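Local coordinates for protein AtGH3.15 acyl acid amido synthetase (PDB 6E1Q) that joins glutamine, and possibly cysteine, to the auxin precursor indole-3-butyric acid, and glutamine to the herbicide 2,4-DB, using ATP, at residues T195-L207 against L237-T251. Numbering follows the deposited sequence. Where two conformers were deposited one is given.
Sequences TQSMYCQLLCGLL and LCSNIRTGRLSDWIT
Asn240 OD1 accepts two hydrogen bonds, from Tyr199 OH at 2.8 Å and from Ser247 N at 3.0 Å. The donors come from opposite faces of the carboxamide plane, Tyr199 OH lying 74° out of it, while Asn240 ND2 donates to Ser247 OG almost in that plane; the three bonds fix the flip and tilt of the amide. Tyr199 gets there with CG anti to its backbone N (chi1 -175°), its ring slotted between two parts of 237-251. Leu237 CD2 makes a CH-pi contact, 3.6 Å from the ring centroid, and the opposite face takes the Trp249 edge in a T-shaped stack, planes at 71°. Glu236 OE1 is hydrogen-bonded to both Ser247 OG and Trp249 NE1. Trp249 also lies against Gln196 CG and Thr195 CG2. Gln196 OE1 receives a weak bond from Thr251 N (3.0 Å) and a hydrogen bond from Asp252 N, while its NE2 is bonded to Asp193. Farther along, Leu203 CD1 meets Ile241 CG1 at 3.7 Å across the two helices, while Leu203 CD2 meets Leu246 CD1 in the loop that follows. Near Ile250 CG2, Cys200 is disulfide-bonded to Cys255. A phenylalanine in place of Tyr199 would probably cost Asn240 OD1 one of its two donors, leaving the amide less firmly held on that face. Apolar packing thus joins helix 194-207 to the C-terminal end of helix 220-243, while side-chain amide hydrogen bonds and the disulfide tie down the chain beyond.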
ATOM      1  N   THR A 195       4.679 -16.897 -12.144  1.00 34.58           N
ATOM      2  CA  THR A 195       5.640 -17.867 -11.638  1.00 38.06           C
ATOM      3  C   THR A 195       7.023 -17.623 -12.227  1.00 40.19           C
ATOM      4  O   THR A 195       8.025 -17.671 -11.504  1.00 34.35           O
ATOM      5  CB  THR A 195       5.155 -19.288 -11.915  1.00 43.59           C
ATOM      6  OG1 THR A 195       3.933 -19.501 -11.208  1.00 43.76           O
ATOM      7  CG2 THR A 195       6.178 -20.333 -11.450  1.00 43.82           C
ATOM      8  N   GLN A 196       7.102 -17.338 -13.533  1.00 39.97           N
ATOM      9  CA  GLN A 196       8.395 -17.039 -14.142  1.00 31.93           C
ATOM     10  C   GLN A 196       8.954 -15.722 -13.634  1.00 36.47           C
ATOM     11  O   GLN A 196      10.160 -15.603 -13.373  1.00 29.28           O
ATOM     12  CB  GLN A 196       8.281 -16.988 -15.663  1.00 31.71           C
ATOM     13  CG  GLN A 196       7.871 -18.297 -16.288  1.00 38.60           C
ATOM     14  CD  GLN A 196       7.967 -18.252 -17.792  1.00 43.52           C
ATOM     15  OE1 GLN A 196       9.018 -17.923 -18.357  1.00 43.89           O
ATOM     16  NE2 GLN A 196       6.866 -18.572 -18.453  1.00 52.76           N
ATOM     17  N   SER A 197       8.091 -14.714 -13.496  1.00 32.27           N
ATOM     18  CA  SER A 197       8.585 -13.403 -13.100  0.68 34.81           C
ATOM     19  C   SER A 197       9.095 -13.421 -11.658  1.00 33.01           C
ATOM     20  O   SER A 197      10.183 -12.902 -11.374  1.00 32.76           O
ATOM     21  CB  SER A 197       7.489 -12.349 -13.288  0.68 33.54           C
ATOM     22  OG  SER A 197       6.387 -12.634 -12.442  0.68 42.33           O
ATOM     23  N   MET A 198       8.331 -14.015 -10.732  1.00 30.63           N
ATOM     24  CA  MET A 198       8.816 -14.110  -9.352  1.00 31.51           C
ATOM     25  C   MET A 198      10.108 -14.931  -9.279  1.00 33.46           C
ATOM     26  O   MET A 198      11.026 -14.609  -8.508  1.00 28.20           O
ATOM     27  CB  MET A 198       7.738 -14.726  -8.459  1.00 26.15           C
ATOM     28  CG  MET A 198       8.216 -15.009  -7.031  1.00 37.53           C
ATOM     29  SD  MET A 198       8.479 -13.462  -6.106  1.00 44.03           S
ATOM     30  CE  MET A 198       6.778 -13.107  -5.617  1.00 37.59           C
ATOM     31  N   TYR A 199      10.200 -15.988 -10.091  1.00 33.30           N
ATOM     32  CA  TYR A 199      11.390 -16.833 -10.071  1.00 34.99           C
ATOM     33  C   TYR A 199      12.626 -16.051 -10.516  1.00 34.74           C
ATOM     34  O   TYR A 199      13.672 -16.086  -9.856  1.00 33.69           O
ATOM     35  CB  TYR A 199      11.161 -18.080 -10.944  1.00 27.53           C
ATOM     36  CG  TYR A 199      12.304 -19.100 -10.899  1.00 30.69           C
ATOM     37  CD1 TYR A 199      13.434 -18.938 -11.688  1.00 25.25           C
ATOM     38  CD2 TYR A 199      12.251 -20.207 -10.048  1.00 31.50           C
ATOM     39  CE1 TYR A 199      14.483 -19.865 -11.649  1.00 32.59           C
ATOM     40  CE2 TYR A 199      13.292 -21.133  -9.998  1.00 23.29           C
ATOM     41  CZ  TYR A 199      14.406 -20.953 -10.801  1.00 36.11           C
ATOM     42  OH  TYR A 199      15.448 -21.861 -10.770  1.00 36.77           O
ATOM     43  N   CYS A 200      12.523 -15.312 -11.624  1.00 31.44           N
ATOM     44  CA  CYS A 200      13.704 -14.615 -12.137  1.00 30.97           C
ATOM     45  C   CYS A 200      14.127 -13.484 -11.214  1.00 30.17           C
ATOM     46  O   CYS A 200      15.326 -13.244 -11.017  1.00 31.38           O
ATOM     47  CB  CYS A 200      13.432 -14.080 -13.540  1.00 38.27           C
ATOM     48  SG  CYS A 200      13.177 -15.411 -14.749  1.00 56.67           S
ATOM     49  N   GLN A 201      13.150 -12.768 -10.661  1.00 27.58           N
ATOM     50  CA  GLN A 201      13.442 -11.666  -9.754  1.00 29.96           C
ATOM     51  C   GLN A 201      14.134 -12.153  -8.482  1.00 27.25           C
ATOM     52  O   GLN A 201      15.054 -11.501  -7.977  1.00 31.55           O
ATOM     53  CB  GLN A 201      12.124 -10.941  -9.466  1.00 37.55           C
ATOM     54  CG  GLN A 201      11.891 -10.419  -8.086  1.00 52.97           C
ATOM     55  CD  GLN A 201      10.804  -9.346  -8.096  1.00 62.53           C
ATOM     56  OE1 GLN A 201      11.021  -8.231  -8.564  1.00 59.49           O
ATOM     57  NE2 GLN A 201       9.611  -9.705  -7.627  1.00 71.30           N
ATOM     58  N   LEU A 202      13.715 -13.304  -7.952  1.00 25.44           N
ATOM     59  CA  LEU A 202      14.381 -13.843  -6.767  1.00 31.41           C
ATOM     60  C   LEU A 202      15.761 -14.404  -7.121  1.00 31.02           C
ATOM     61  O   LEU A 202      16.724 -14.243  -6.362  1.00 27.77           O
ATOM     62  CB  LEU A 202      13.497 -14.917  -6.116  1.00 26.66           C
ATOM     63  CG  LEU A 202      12.413 -14.402  -5.145  1.00 32.09           C
ATOM     64  CD1 LEU A 202      11.424 -15.518  -4.773  1.00 31.06           C
ATOM     65  CD2 LEU A 202      13.041 -13.840  -3.871  1.00 29.72           C
ATOM     66  N   LEU A 203      15.882 -15.066  -8.272  1.00 26.91           N
ATOM     67  CA  LEU A 203      17.197 -15.543  -8.692  1.00 29.67           C
ATOM     68  C   LEU A 203      18.183 -14.379  -8.820  1.00 33.25           C
ATOM     69  O   LEU A 203      19.298 -14.441  -8.289  1.00 34.02           O
ATOM     70  CB  LEU A 203      17.070 -16.317 -10.003  1.00 23.31           C
ATOM     71  CG  LEU A 203      18.361 -16.817 -10.653  1.00 32.35           C
ATOM     72  CD1 LEU A 203      19.036 -17.755  -9.700  1.00 26.03           C
ATOM     73  CD2 LEU A 203      17.988 -17.562 -11.910  1.00 30.58           C
ATOM     74  N   CYS A 204      17.757 -13.275  -9.457  1.00 28.82           N
ATOM     75  CA  CYS A 204      18.613 -12.087  -9.519  1.00 37.31           C
ATOM     76  C   CYS A 204      18.910 -11.516  -8.132  1.00 33.73           C
ATOM     77  O   CYS A 204      20.057 -11.131  -7.837  1.00 30.18           O
ATOM     78  CB  CYS A 204      17.976 -11.024 -10.408  1.00 43.23           C
ATOM     79  SG  CYS A 204      18.022 -11.541 -12.157  1.00 52.75           S
ATOM     80  N   GLY A 205      17.893 -11.427  -7.276  1.00 30.24           N
ATOM     81  CA  GLY A 205      18.125 -10.880  -5.951  1.00 34.30           C
ATOM     82  C   GLY A 205      19.081 -11.730  -5.138  1.00 29.99           C
ATOM     83  O   GLY A 205      19.907 -11.207  -4.383  1.00 28.09           O
ATOM     84  N   LEU A 206      18.970 -13.056  -5.262  1.00 25.20           N
ATOM     85  CA  LEU A 206      19.878 -13.937  -4.526  1.00 31.93           C
ATOM     86  C   LEU A 206      21.292 -13.860  -5.089  1.00 33.74           C
ATOM     87  O   LEU A 206      22.266 -13.862  -4.332  1.00 32.90           O
ATOM     88  CB  LEU A 206      19.383 -15.386  -4.564  1.00 27.14           C
ATOM     89  CG  LEU A 206      18.078 -15.693  -3.826  1.00 30.11           C
ATOM     90  CD1 LEU A 206      17.601 -17.076  -4.244  1.00 26.81           C
ATOM     91  CD2 LEU A 206      18.310 -15.631  -2.316  1.00 27.85           C
ATOM     92  N   LEU A 207      21.426 -13.824  -6.415  1.00 31.87           N
ATOM     93  CA  LEU A 207      22.756 -13.693  -7.009  1.00 34.39           C
ATOM     94  C   LEU A 207      23.442 -12.413  -6.555  1.00 40.91           C
ATOM     95  O   LEU A 207      24.662 -12.399  -6.359  1.00 36.47           O
ATOM     96  CB  LEU A 207      22.661 -13.727  -8.533  1.00 36.62           C
ATOM     97  CG  LEU A 207      22.494 -15.099  -9.220  1.00 38.28           C
ATOM     98  CD1 LEU A 207      21.930 -14.905 -10.614  1.00 31.95           C
ATOM     99  CD2 LEU A 207      23.833 -15.839  -9.314  1.00 34.01           C
ATOM    100  N   LEU A 237      16.284 -22.707  -7.277  1.00 27.18           N
ATOM    101  CA  LEU A 237      17.014 -21.448  -7.430  1.00 32.52           C
ATOM    102  C   LEU A 237      18.502 -21.635  -7.154  1.00 34.95           C
ATOM    103  O   LEU A 237      19.357 -21.126  -7.892  1.00 32.67           O
ATOM    104  CB  LEU A 237      16.439 -20.384  -6.493  1.00 29.58           C
ATOM    105  CG  LEU A 237      15.060 -19.886  -6.912  1.00 30.11           C
ATOM    106  CD1 LEU A 237      14.365 -19.283  -5.688  1.00 27.83           C
ATOM    107  CD2 LEU A 237      15.203 -18.848  -8.035  1.00 24.60           C
ATOM    108  N   CYS A 238      18.826 -22.338  -6.065  1.00 29.33           N
ATOM    109  CA  CYS A 238      20.223 -22.530  -5.705  1.00 34.02           C
ATOM    110  C   CYS A 238      20.931 -23.404  -6.726  1.00 32.21           C
ATOM    111  O   CYS A 238      22.101 -23.173  -7.052  1.00 33.29           O
ATOM    112  CB  CYS A 238      20.313 -23.133  -4.310  1.00 34.43           C
ATOM    113  SG  CYS A 238      19.827 -21.954  -3.037  1.00 37.63           S
ATOM    114  N   SER A 239      20.223 -24.403  -7.252  1.00 29.59           N
ATOM    115  CA  SER A 239      20.796 -25.258  -8.276  1.00 36.54           C
ATOM    116  C   SER A 239      21.179 -24.440  -9.512  1.00 36.24           C
ATOM    117  O   SER A 239      22.264 -24.626 -10.079  1.00 34.83           O
ATOM    118  CB  SER A 239      19.802 -26.379  -8.602  1.00 34.58           C
ATOM    119  OG  SER A 239      20.021 -26.870  -9.899  1.00 51.95           O
ATOM    120  N   ASN A 240      20.318 -23.499  -9.917  1.00 32.28           N
ATOM    121  CA  ASN A 240      20.653 -22.602 -11.023  1.00 35.53           C
ATOM    122  C   ASN A 240      21.914 -21.806 -10.724  1.00 38.19           C
ATOM    123  O   ASN A 240      22.751 -21.597 -11.610  1.00 34.28           O
ATOM    124  CB  ASN A 240      19.507 -21.627 -11.303  1.00 31.74           C
ATOM    125  CG  ASN A 240      18.357 -22.253 -12.080  1.00 36.19           C
ATOM    126  OD1 ASN A 240      17.506 -21.525 -12.592  1.00 33.76           O
ATOM    127  ND2 ASN A 240      18.307 -23.595 -12.159  1.00 27.37           N
ATOM    128  N   ILE A 241      22.050 -21.328  -9.486  1.00 34.57           N
ATOM    129  CA  ILE A 241      23.242 -20.581  -9.095  1.00 35.43           C
ATOM    130  C   ILE A 241      24.477 -21.475  -9.156  1.00 36.36           C
ATOM    131  O   ILE A 241      25.546 -21.050  -9.612  1.00 36.22           O
ATOM    132  CB  ILE A 241      23.046 -19.965  -7.694  1.00 30.34           C
ATOM    133  CG1 ILE A 241      21.970 -18.873  -7.724  1.00 38.67           C
ATOM    134  CG2 ILE A 241      24.380 -19.387  -7.150  1.00 28.86           C
ATOM    135  CD1 ILE A 241      21.637 -18.287  -6.334  1.00 36.72           C
ATOM    136  N   ARG A 242      24.358 -22.721  -8.696  1.00 35.61           N
ATOM    137  CA  ARG A 242      25.508 -23.628  -8.708  1.00 37.55           C
ATOM    138  C   ARG A 242      26.000 -23.887 -10.129  1.00 40.60           C
ATOM    139  O   ARG A 242      27.205 -23.834 -10.403  1.00 37.20           O
ATOM    140  CB  ARG A 242      25.140 -24.953  -8.024  1.00 36.99           C
ATOM    141  CG  ARG A 242      26.216 -26.047  -8.172  1.00 38.35           C
ATOM    142  CD  ARG A 242      25.955 -27.196  -7.208  1.00 42.28           C
ATOM    143  NE  ARG A 242      26.162 -26.815  -5.816  1.00 38.96           N
ATOM    144  CZ  ARG A 242      25.183 -26.603  -4.935  1.00 37.92           C
ATOM    145  NH1 ARG A 242      23.899 -26.735  -5.288  1.00 33.45           N
ATOM    146  NH2 ARG A 242      25.491 -26.259  -3.691  1.00 38.07           N
ATOM    147  N   THR A 243      25.074 -24.168 -11.050  1.00 40.12           N
ATOM    148  CA  THR A 243      25.418 -24.524 -12.420  1.00 37.65           C
ATOM    149  C   THR A 243      25.608 -23.316 -13.323  1.00 44.26           C
ATOM    150  O   THR A 243      26.164 -23.463 -14.415  1.00 43.62           O
ATOM    151  CB  THR A 243      24.330 -25.411 -13.039  1.00 40.38           C
ATOM    152  OG1 THR A 243      23.097 -24.677 -13.084  1.00 43.59           O
ATOM    153  CG2 THR A 243      24.125 -26.687 -12.222  1.00 37.23           C
ATOM    154  N   GLY A 244      25.163 -22.137 -12.901  1.00 35.53           N
ATOM    155  CA  GLY A 244      25.155 -21.010 -13.810  1.00 38.67           C
ATOM    156  C   GLY A 244      24.221 -21.183 -14.979  1.00 37.34           C
ATOM    157  O   GLY A 244      24.443 -20.595 -16.038  1.00 45.87           O
ATOM    158  N   ARG A 245      23.182 -21.992 -14.817  1.00 34.60           N
ATOM    159  CA  ARG A 245      22.293 -22.378 -15.905  1.00 37.88           C
ATOM    160  C   ARG A 245      20.856 -22.128 -15.483  1.00 34.69           C
ATOM    161  O   ARG A 245      20.411 -22.654 -14.458  1.00 37.58           O
ATOM    162  CB  ARG A 245      22.483 -23.856 -16.252  1.00 38.87           C
ATOM    163  CG  ARG A 245      21.739 -24.289 -17.468  1.00 49.86           C
ATOM    164  CD  ARG A 245      21.625 -25.805 -17.529  1.00 59.60           C
ATOM    165  NE  ARG A 245      20.841 -26.168 -18.694  1.00 66.50           N
ATOM    166  CZ  ARG A 245      21.359 -26.625 -19.825  1.00 64.83           C
ATOM    167  NH1 ARG A 245      22.668 -26.819 -19.930  1.00 67.30           N
ATOM    168  NH2 ARG A 245      20.560 -26.910 -20.841  1.00 66.23           N
ATOM    169  N   LEU A 246      20.134 -21.333 -16.267  1.00 39.24           N
ATOM    170  CA  LEU A 246      18.741 -21.022 -15.955  1.00 32.04           C
ATOM    171  C   LEU A 246      17.856 -22.230 -16.251  1.00 33.63           C
ATOM    172  O   LEU A 246      17.989 -22.853 -17.306  1.00 43.08           O
ATOM    173  CB  LEU A 246      18.292 -19.825 -16.786  1.00 31.37           C
ATOM    174  CG  LEU A 246      16.883 -19.284 -16.542  1.00 41.49           C
ATOM    175  CD1 LEU A 246      16.819 -18.751 -15.129  1.00 33.09           C
ATOM    176  CD2 LEU A 246      16.555 -18.189 -17.557  1.00 39.47           C
ATOM    177  N   SER A 247      16.953 -22.573 -15.323  1.00 35.60           N
ATOM    178  CA  SER A 247      16.052 -23.705 -15.558  1.00 39.22           C
ATOM    179  C   SER A 247      15.299 -23.518 -16.873  1.00 45.52           C
ATOM    180  O   SER A 247      14.862 -22.412 -17.207  1.00 38.91           O
ATOM    181  CB  SER A 247      15.054 -23.869 -14.402  1.00 40.48           C
ATOM    182  OG  SER A 247      15.692 -24.209 -13.177  1.00 44.51           O
ATOM    183  N   ASP A 248      15.154 -24.606 -17.632  1.00 48.44           N
ATOM    184  CA  ASP A 248      14.681 -24.452 -19.003  1.00 49.43           C
ATOM    185  C   ASP A 248      13.172 -24.238 -19.116  1.00 47.73           C
ATOM    186  O   ASP A 248      12.698 -23.958 -20.219  1.00 51.43           O
ATOM    187  CB  ASP A 248      15.121 -25.645 -19.868  1.00 57.00           C
ATOM    188  CG  ASP A 248      14.533 -26.973 -19.410  1.00 62.24           C
ATOM    189  OD1 ASP A 248      13.933 -27.033 -18.320  1.00 63.04           O
ATOM    190  OD2 ASP A 248      14.680 -27.967 -20.164  1.00 69.56           O
ATOM    191  N   TRP A 249      12.409 -24.331 -18.022  1.00 47.15           N
ATOM    192  CA  TRP A 249      10.990 -23.983 -18.081  1.00 41.48           C
ATOM    193  C   TRP A 249      10.747 -22.480 -18.065  1.00 42.07           C
ATOM    194  O   TRP A 249       9.594 -22.050 -18.181  1.00 46.39           O
ATOM    195  CB  TRP A 249      10.211 -24.629 -16.929  1.00 39.26           C
ATOM    196  CG  TRP A 249      10.588 -24.113 -15.542  1.00 42.61           C
ATOM    197  CD1 TRP A 249      11.538 -24.631 -14.699  1.00 37.97           C
ATOM    198  CD2 TRP A 249      10.010 -22.995 -14.846  1.00 48.53           C
ATOM    199  NE1 TRP A 249      11.587 -23.904 -13.532  1.00 43.16           N
ATOM    200  CE2 TRP A 249      10.656 -22.899 -13.594  1.00 46.45           C
ATOM    201  CE3 TRP A 249       9.011 -22.065 -15.163  1.00 41.41           C
ATOM    202  CZ2 TRP A 249      10.343 -21.908 -12.669  1.00 46.20           C
ATOM    203  CZ3 TRP A 249       8.701 -21.091 -14.242  1.00 42.52           C
ATOM    204  CH2 TRP A 249       9.361 -21.019 -13.008  1.00 47.97           C
ATOM    205  N   ILE A 250      11.779 -21.664 -17.905  1.00 39.42           N
ATOM    206  CA  ILE A 250      11.632 -20.223 -18.056  1.00 45.01           C
ATOM    207  C   ILE A 250      11.776 -19.924 -19.541  1.00 54.94           C
ATOM    208  O   ILE A 250      12.869 -20.029 -20.107  1.00 50.84           O
ATOM    209  CB  ILE A 250      12.648 -19.463 -17.202  1.00 42.16           C
ATOM    210  CG1 ILE A 250      12.271 -19.661 -15.737  1.00 49.52           C
ATOM    211  CG2 ILE A 250      12.638 -17.948 -17.500  1.00 33.67           C
ATOM    212  CD1 ILE A 250      13.446 -19.823 -14.888  1.00 54.56           C
ATOM    213  N   THR A 251      10.650 -19.615 -20.184  1.00 54.70           N
ATOM    214  CA  THR A 251      10.593 -19.327 -21.610  1.00 56.61           C
ATOM    215  C   THR A 251      10.425 -17.846 -21.904  1.00 55.16           C
ATOM    216  O   THR A 251      10.572 -17.438 -23.060  1.00 55.64           O
ATOM    217  CB  THR A 251       9.435 -20.094 -22.255  1.00 52.40           C
ATOM    218  OG1 THR A 251       8.239 -19.864 -21.497  1.00 54.21           O
ATOM    219  CG2 THR A 251       9.729 -21.585 -22.269  1.00 50.21           C
TER